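Local coordinates for attachment invasion locus protein (Yersinia pestis, PDB 3QRA) that promotes the attachment of the plague bacterium to host cells and their invasion, as an eight-stranded beta-barrel of the outer membrane, at residues 139-143 with 144-148. Sequence-based numbering, arbitrary orientation.
Sequences SKLDD and VKVGT. With C8E ((hydroxyethyloxy)tri(ethyloxy)octane), chain D.
Ser139 and Val146 pair across a tight two-residue beta hairpin joining the last two strands of the closed barrel. Ser139 N reaches Val146 O at 2.9 Å and its carbonyl takes Val146 N in return. Small and polar, Ser139 suits the barrel interior beside Tyr71, its OG satisfied by Leu116 O of the neighbouring strand. Lys140 points to the exposed outer face, where an extended lysine can probably carry its amine toward water or polar head groups. Its CG lies anti to the backbone N (chi1 -170°), and the chain runs alongside Lys145, the CG atoms 4.1 Å apart. The like-charged NZ ends stay 6.0 Å apart, and Lys145 NZ instead pairs with Asp19. Leu141 turns inward again; its N gives Val144 O the straightest of the four bonds (2.8 Å, 169°). Its side chain crosses that of Val146, its diagonal neighbour, obliquely, CD1 against CG2 at 4.1 Å. Asp142, at the first corner of a type II' turn, has an unusual positive phi of 54°; though exposed, its CB abuts C5 of the detergent tail at 3.9 Å. Asp143 takes the second, exposed corner, which suits a carboxylate. Val144 N closes the turn, bonding Leu141 O at 2.9 Å from well above the carbonyl plane.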
loop_
_atom_site.group_PDB
_atom_site.type_symbol
_atom_site.label_atom_id
_atom_site.label_comp_id
_atom_site.label_asym_id
_atom_site.label_seq_id
_atom_site.Cartn_x
_atom_site.Cartn_y
_atom_site.Cartn_z
ATOM N N SER A 139 -2.460 1.495 8.762
ATOM C CA SER A 139 -2.055 0.496 9.743
ATOM C C SER A 139 -1.525 1.207 10.975
ATOM O O SER A 139 -0.744 2.152 10.859
ATOM C CB SER A 139 -0.994 -0.446 9.160
ATOM O OG SER A 139 -0.609 -1.451 10.089
ATOM N N LYS A 140 -1.965 0.774 12.153
ATOM C CA LYS A 140 -1.423 1.309 13.391
ATOM C C LYS A 140 -0.510 0.284 14.052
ATOM O O LYS A 140 -0.937 -0.817 14.406
ATOM C CB LYS A 140 -2.525 1.759 14.366
ATOM C CG LYS A 140 -1.957 2.535 15.559
ATOM C CD LYS A 140 -3.031 3.283 16.336
ATOM C CE LYS A 140 -2.402 4.134 17.436
ATOM N NZ LYS A 140 -3.418 4.957 18.134
ATOM N N LEU A 141 0.758 0.655 14.187
ATOM C CA LEU A 141 1.791 -0.207 14.734
ATOM C C LEU A 141 2.177 0.327 16.103
ATOM O O LEU A 141 3.066 1.176 16.225
ATOM C CB LEU A 141 3.007 -0.227 13.798
ATOM C CG LEU A 141 2.731 -0.547 12.322
ATOM C CD1 LEU A 141 3.991 -0.323 11.485
ATOM C CD2 LEU A 141 2.207 -1.974 12.150
ATOM N N ASP A 142 1.494 -0.174 17.128
ATOM C CA ASP A 142 1.568 0.401 18.465
ATOM C C ASP A 142 1.246 1.891 18.399
ATOM O O ASP A 142 0.130 2.263 18.061
ATOM C CB ASP A 142 2.929 0.144 19.114
ATOM C CG ASP A 142 3.153 -1.325 19.434
ATOM O OD1 ASP A 142 2.164 -2.041 19.701
ATOM O OD2 ASP A 142 4.321 -1.765 19.416
ATOM N N ASP A 143 2.216 2.749 18.700
ATOM C CA ASP A 143 1.949 4.186 18.670
ATOM C C ASP A 143 2.195 4.848 17.312
ATOM O O ASP A 143 1.951 6.044 17.148
ATOM C CB ASP A 143 2.728 4.915 19.768
ATOM C CG ASP A 143 2.237 4.563 21.159
ATOM O OD1 ASP A 143 1.032 4.283 21.325
ATOM O OD2 ASP A 143 3.058 4.560 22.088
ATOM N N VAL A 144 2.657 4.073 16.336
ATOM C CA VAL A 144 3.036 4.642 15.046
ATOM C C VAL A 144 1.959 4.404 13.996
ATOM O O VAL A 144 1.647 3.276 13.675
ATOM C CB VAL A 144 4.361 4.030 14.540
ATOM C CG1 VAL A 144 4.721 4.595 13.159
ATOM C CG2 VAL A 144 5.490 4.272 15.552
ATOM N N LYS A 145 1.399 5.473 13.451
ATOM C CA LYS A 145 0.358 5.345 12.429
ATOM C C LYS A 145 0.988 5.463 11.041
ATOM O O LYS A 145 1.837 6.322 10.801
ATOM C CB LYS A 145 -0.701 6.430 12.623
ATOM C CG LYS A 145 -1.461 6.320 13.947
ATOM C CD LYS A 145 -2.236 7.585 14.264
ATOM C CE LYS A 145 -1.325 8.630 14.906
ATOM N NZ LYS A 145 -2.015 9.931 15.117
ATOM N N VAL A 146 0.602 4.573 10.141
ATOM C CA VAL A 146 1.105 4.605 8.770
ATOM C C VAL A 146 -0.068 4.688 7.808
ATOM O O VAL A 146 -0.897 3.775 7.745
ATOM C CB VAL A 146 1.944 3.353 8.414
ATOM C CG1 VAL A 146 2.514 3.473 6.983
ATOM C CG2 VAL A 146 3.055 3.113 9.434
ATOM N N GLY A 147 -0.143 5.789 7.068
ATOM C CA GLY A 147 -1.138 5.912 6.013
ATOM C C GLY A 147 -0.453 5.830 4.657
ATOM O O GLY A 147 0.548 6.492 4.439
ATOM N N THR A 148 -0.976 5.025 3.748
ATOM C CA THR A 148 -0.309 4.826 2.466
ATOM C C THR A 148 -1.269 5.004 1.297
ATOM O O THR A 148 -2.309 4.354 1.234
ATOM C CB THR A 148 0.344 3.421 2.389
ATOM O OG1 THR A 148 1.248 3.248 3.493
ATOM C CG2 THR A 148 1.099 3.228 1.038
HETATM C C1 C8E D . 7.953 1.340 12.838
HETATM C C2 C8E D . 8.158 0.204 13.835
HETATM C C3 C8E D . 6.990 0.121 14.810
HETATM C C4 C8E D . 7.339 0.688 16.181
HETATM C C5 C8E D . 6.335 0.202 17.221
HETATM C C6 C8E D . 7.012 -0.130 18.545
HETATM C C7 C8E D . 7.368 -1.609 18.648
HETATM C C8 C8E D . 8.421 -1.832 19.729
#